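Local coordinates for protein TetR-family transcriptional regulator (Pectobacterium atrosepticum, PDB 2HYT) that probably acts as a DNA-binding transcription factor of the TetR family, recognising cis-regulatory DNA through a helix-turn-helix motif, at residues I140-A148 with L189-R197. Sequence-based numbering, arbitrary orientation.
Sequences IRQGVVAEA and LRGLLVKPR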
ATOM      1  N   ILE A 140      21.631   4.996  10.947  1.00 15.37           N
ATOM      2  CA  ILE A 140      22.796   4.599  10.138  1.00 17.67           C
ATOM      3  C   ILE A 140      24.038   5.416  10.522  1.00 17.92           C
ATOM      4  O   ILE A 140      25.138   4.873  10.722  1.00 17.39           O
ATOM      5  CB  ILE A 140      22.494   4.679   8.631  1.00 16.77           C
ATOM      6  CG1 ILE A 140      21.501   3.593   8.260  1.00 16.82           C
ATOM      7  CG2 ILE A 140      23.835   4.475   7.849  1.00 18.78           C
ATOM      8  CD1 ILE A 140      20.798   3.819   6.895  1.00 19.26           C
ATOM      9  N   ARG A 141      23.867   6.729  10.669  1.00 15.92           N
ATOM     10  CA  ARG A 141      24.964   7.579  11.089  1.00 15.94           C
ATOM     11  C   ARG A 141      25.529   7.157  12.454  1.00 14.66           C
ATOM     12  O   ARG A 141      26.737   7.179  12.636  1.00 17.44           O
ATOM     13  CB  ARG A 141      24.503   9.040  11.135  1.00 16.29           C
ATOM     14  CG  ARG A 141      24.334   9.685   9.766  1.00 17.76           C
ATOM     15  CD  ARG A 141      23.877  11.086   9.921  1.00 20.79           C
ATOM     16  NE  ARG A 141      23.647  11.718   8.629  1.00 18.82           N
ATOM     17  CZ  ARG A 141      24.521  12.499   8.020  1.00 20.74           C
ATOM     18  NH1 ARG A 141      25.699  12.738   8.564  1.00 19.52           N
ATOM     19  NH2 ARG A 141      24.222  13.025   6.847  1.00 24.90           N
ATOM     20  N   GLN A 142      24.668   6.750  13.378  1.00 16.33           N
ATOM     21  CA  GLN A 142      25.075   6.263  14.698  1.00 15.86           C
ATOM     22  C   GLN A 142      25.805   4.916  14.677  1.00 21.03           C
ATOM     23  O   GLN A 142      26.438   4.522  15.701  1.00 20.65           O
ATOM     24  CB  GLN A 142      23.853   6.129  15.609  1.00 15.86           C
ATOM     25  CG  GLN A 142      23.205   7.398  16.056  1.00 16.82           C
ATOM     26  CD  GLN A 142      22.340   7.227  17.287  1.00 17.52           C
ATOM     27  OE1 GLN A 142      22.815   6.699  18.315  1.00 23.97           O
ATOM     28  NE2 GLN A 142      21.111   7.742  17.240  1.00 16.97           N
ATOM     29  N   GLY A 143      25.773   4.225  13.542  1.00 18.96           N
ATOM     30  CA  GLY A 143      26.347   2.887  13.436  1.00 19.37           C
ATOM     31  C   GLY A 143      25.475   1.821  14.053  1.00 20.15           C
ATOM     32  O   GLY A 143      25.943   0.682  14.262  1.00 21.57           O
ATOM     33  N   VAL A 144      24.221   2.153  14.325  1.00 18.63           N
ATOM     34  CA  VAL A 144      23.269   1.184  14.884  1.00 18.52           C
ATOM     35  C   VAL A 144      22.675   0.300  13.788  1.00 19.93           C
ATOM     36  O   VAL A 144      22.606  -0.934  13.948  1.00 20.16           O
ATOM     37  CB  VAL A 144      22.134   1.897  15.696  1.00 17.21           C
ATOM     38  CG1 VAL A 144      21.039   0.924  16.159  1.00 21.75           C
ATOM     39  CG2 VAL A 144      22.751   2.675  16.910  1.00 19.49           C
ATOM     40  N   VAL A 145      22.240   0.939  12.700  1.00 17.73           N
ATOM     41  CA  VAL A 145      21.645   0.280  11.530  1.00 18.89           C
ATOM     42  C   VAL A 145      22.689   0.184  10.424  1.00 19.17           C
ATOM     43  O   VAL A 145      23.448   1.125  10.153  1.00 20.37           O
ATOM     44  CB  VAL A 145      20.356   0.986  11.078  1.00 20.98           C
ATOM     45  CG1 VAL A 145      19.875   0.560   9.604  1.00 19.36           C
ATOM     46  CG2 VAL A 145      19.256   0.741  12.102  1.00 18.86           C
ATOM     47  N   ALA A 146      22.749  -0.996   9.800  1.00 19.25           N
ATOM     48  CA  ALA A 146      23.702  -1.239   8.717  1.00 20.15           C
ATOM     49  C   ALA A 146      23.505  -0.290   7.528  1.00 18.30           C
ATOM     50  O   ALA A 146      22.404   0.215   7.274  1.00 21.34           O
ATOM     51  CB  ALA A 146      23.601  -2.728   8.235  1.00 21.00           C
ATOM     52  N   GLU A 147      24.590  -0.047   6.787  1.00 21.84           N
ATOM     53  CA  GLU A 147      24.553   0.894   5.682  0.50 22.94           C
ATOM     54  C   GLU A 147      23.520   0.479   4.636  1.00 22.83           C
ATOM     55  O   GLU A 147      23.459  -0.694   4.220  1.00 25.69           O
ATOM     56  CB  GLU A 147      25.936   1.016   5.054  0.50 24.82           C
ATOM     57  CG  GLU A 147      26.893   1.829   5.903  0.50 31.16           C
ATOM     58  CD  GLU A 147      26.914   3.291   5.525  0.50 38.67           C
ATOM     59  OE1 GLU A 147      25.858   3.838   5.118  0.50 38.86           O
ATOM     60  OE2 GLU A 147      28.006   3.888   5.622  0.50 47.18           O
ATOM     61  N   ALA A 148      22.715   1.460   4.225  1.00 22.09           N
ATOM     62  CA  ALA A 148      21.680   1.310   3.225  1.00 22.09           C
ATOM     63  C   ALA A 148      21.233   2.698   2.842  1.00 21.80           C
ATOM     64  O   ALA A 148      21.580   3.673   3.523  1.00 21.80           O
ATOM     65  CB  ALA A 148      20.535   0.527   3.771  1.00 21.34           C
ATOM     66  N   LEU A 189      12.857  -6.558  11.611  1.00 20.19           N
ATOM     67  CA  LEU A 189      13.662  -5.409  12.035  1.00 18.93           C
ATOM     68  C   LEU A 189      15.027  -5.831  12.534  1.00 21.26           C
ATOM     69  O   LEU A 189      15.999  -5.088  12.434  1.00 22.40           O
ATOM     70  CB  LEU A 189      12.940  -4.619  13.128  1.00 23.11           C
ATOM     71  CG  LEU A 189      11.608  -3.985  12.721  1.00 22.41           C
ATOM     72  CD1 LEU A 189      11.082  -3.142  13.870  1.00 25.14           C
ATOM     73  CD2 LEU A 189      11.722  -3.131  11.431  1.00 23.26           C
ATOM     74  N   ARG A 190      15.138  -7.018  13.099  1.00 20.32           N
ATOM     75  CA  ARG A 190      16.390  -7.362  13.756  1.00 20.70           C
ATOM     76  C   ARG A 190      17.580  -7.440  12.793  1.00 20.07           C
ATOM     77  O   ARG A 190      18.745  -7.200  13.212  1.00 22.86           O
ATOM     78  CB  ARG A 190      16.219  -8.625  14.594  1.00 19.12           C
ATOM     79  CG  ARG A 190      16.179  -9.884  13.790  1.00 20.74           C
ATOM     80  CD  ARG A 190      15.829 -11.029  14.724  1.00 22.99           C
ATOM     81  NE  ARG A 190      15.789 -12.282  13.968  1.00 25.41           N
ATOM     82  CZ  ARG A 190      15.708 -13.488  14.523  1.00 32.33           C
ATOM     83  NH1 ARG A 190      15.660 -13.629  15.843  1.00 34.27           N
ATOM     84  NH2 ARG A 190      15.688 -14.567  13.748  1.00 27.67           N
ATOM     85  N   GLY A 191      17.301  -7.694  11.512  1.00 19.92           N
ATOM     86  CA  GLY A 191      18.347  -7.786  10.490  1.00 22.25           C
ATOM     87  C   GLY A 191      18.952  -6.439  10.155  1.00 22.67           C
ATOM     88  O   GLY A 191      20.040  -6.357   9.597  1.00 22.97           O
ATOM     89  N   LEU A 192      18.251  -5.358  10.494  1.00 20.67           N
ATOM     90  CA  LEU A 192      18.812  -4.026  10.254  1.00 20.84           C
ATOM     91  C   LEU A 192      20.015  -3.707  11.107  1.00 21.16           C
ATOM     92  O   LEU A 192      20.802  -2.821  10.737  1.00 20.98           O
ATOM     93  CB  LEU A 192      17.757  -2.978  10.494  1.00 19.30           C
ATOM     94  CG  LEU A 192      16.501  -3.172   9.640  1.00 21.19           C
ATOM     95  CD1 LEU A 192      15.622  -1.947   9.851  1.00 21.98           C
ATOM     96  CD2 LEU A 192      16.815  -3.407   8.196  1.00 21.55           C
ATOM     97  N   LEU A 193      20.168  -4.374  12.260  1.00 21.01           N
ATOM     98  CA  LEU A 193      21.247  -4.049  13.187  1.00 23.09           C
ATOM     99  C   LEU A 193      22.615  -4.461  12.666  1.00 24.77           C
ATOM    100  O   LEU A 193      22.764  -5.525  12.051  1.00 24.62           O
ATOM    101  CB  LEU A 193      21.028  -4.719  14.521  1.00 22.30           C
ATOM    102  CG  LEU A 193      19.888  -4.199  15.389  1.00 20.76           C
ATOM    103  CD1 LEU A 193      19.563  -5.139  16.567  1.00 24.40           C
ATOM    104  CD2 LEU A 193      20.214  -2.800  15.969  1.00 21.24           C
ATOM    105  N   VAL A 194      23.604  -3.593  12.885  1.00 22.93           N
ATOM    106  CA  VAL A 194      24.994  -3.932  12.628  1.00 24.09           C
ATOM    107  C   VAL A 194      25.423  -5.065  13.580  1.00 26.48           C
ATOM    108  O   VAL A 194      25.995  -6.065  13.138  1.00 30.13           O
ATOM    109  CB  VAL A 194      25.916  -2.708  12.827  1.00 23.23           C
ATOM    110  CG1 VAL A 194      27.371  -3.098  12.802  1.00 25.27           C
ATOM    111  CG2 VAL A 194      25.631  -1.669  11.728  1.00 22.70           C
ATOM    112  N   LYS A 195      25.106  -4.887  14.857  1.00 27.89           N
ATOM    113  CA  LYS A 195      25.493  -5.779  15.944  1.00 33.03           C
ATOM    114  C   LYS A 195      24.222  -6.289  16.636  1.00 34.19           C
ATOM    115  O   LYS A 195      23.446  -5.499  17.187  1.00 32.84           O
ATOM    116  CB  LYS A 195      26.355  -5.018  16.962  1.00 33.09           C
ATOM    117  CG  LYS A 195      26.748  -5.849  18.192  1.00 36.30           C
ATOM    118  N   PRO A 196      23.985  -7.610  16.605  1.00 36.75           N
ATOM    119  CA  PRO A 196      22.786  -8.127  17.283  1.00 38.32           C
ATOM    120  C   PRO A 196      22.762  -7.827  18.773  1.00 40.29           C
ATOM    121  O   PRO A 196      23.818  -7.741  19.409  1.00 39.80           O
ATOM    122  CB  PRO A 196      22.876  -9.645  17.064  1.00 40.15           C
ATOM    123  CG  PRO A 196      23.770  -9.812  15.844  1.00 41.88           C
ATOM    124  CD  PRO A 196      24.771  -8.683  15.966  1.00 39.31           C
ATOM    125  N   ARG A 197      21.557  -7.693  19.319  1.00 42.86           N
ATOM    126  CA  ARG A 197      21.361  -7.451  20.739  1.00 46.29           C
ATOM    127  C   ARG A 197      20.760  -8.681  21.437  1.00 49.11           C
ATOM    128  O   ARG A 197      20.791  -8.790  22.670  1.00 50.09           O
ATOM    129  CB  ARG A 197      20.455  -6.239  20.916  1.00 46.87           C
ATOM    130  CG  ARG A 197      21.016  -5.011  20.252  1.00 45.49           C
ATOM    131  CD  ARG A 197      20.295  -3.759  20.696  1.00 45.81           C
ATOM    132  NE  ARG A 197      20.920  -2.559  20.139  1.00 38.32           N
ATOM    133  CZ  ARG A 197      20.542  -1.324  20.439  1.00 36.14           C
ATOM    134  NH1 ARG A 197      19.532  -1.108  21.291  1.00 33.30           N
ATOM    135  NH2 ARG A 197      21.179  -0.295  19.891  1.00 32.00           N
ATOM    136  OXT ARG A 197      20.241  -9.595  20.787  1.00 50.95           O
TER
HETATM  137  O   HOH W   1      24.009  -2.156  15.946  1.00 26.59           O
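V145 and L193 lie side by side as a single beta bridge in a mostly helical protein. Two backbone bonds make it: A146 N donates a hydrogen bond to L192 O at 2.8 Å, nearly head-on to the carbonyl (175°), and V194 N donates to V144 O at 3.0 Å. The second donor arrives tilted 32° from the carbonyl plane, and V144 O also accepts from a water that takes the N-H of K195. Each acceptor gains a CA-H...O contact, from V145 CA to L192 O and from L193 CA to V144 O.

From its root outward, V194 has CB 3.7 Å from G143 O; CG2, placed beside the backbone N with CG1 anti to it (chi1 170°), reaches over to G143 O and A146 N, 3.5 Å from each, and ends 4.2 Å from A146 CB. Beyond the bridge, V144 and L193 point the same way, CG1 against CD2 at 3.8 Å, and both touch W86 of helix 85-98. R197 crosses V144 at about a right angle, its NH2 3.9 Å from V144 CG1, while its NH1 is salt-bridged to D84.

The bridge ties the turn after helix 122-141, with its Schellman motif at G143, to the C-terminal tail after helix 174-190. Two nearly straight N-H...O bonds fix the pairing, two donors grip V144 O, and valine, leucine and alanine pack alongside.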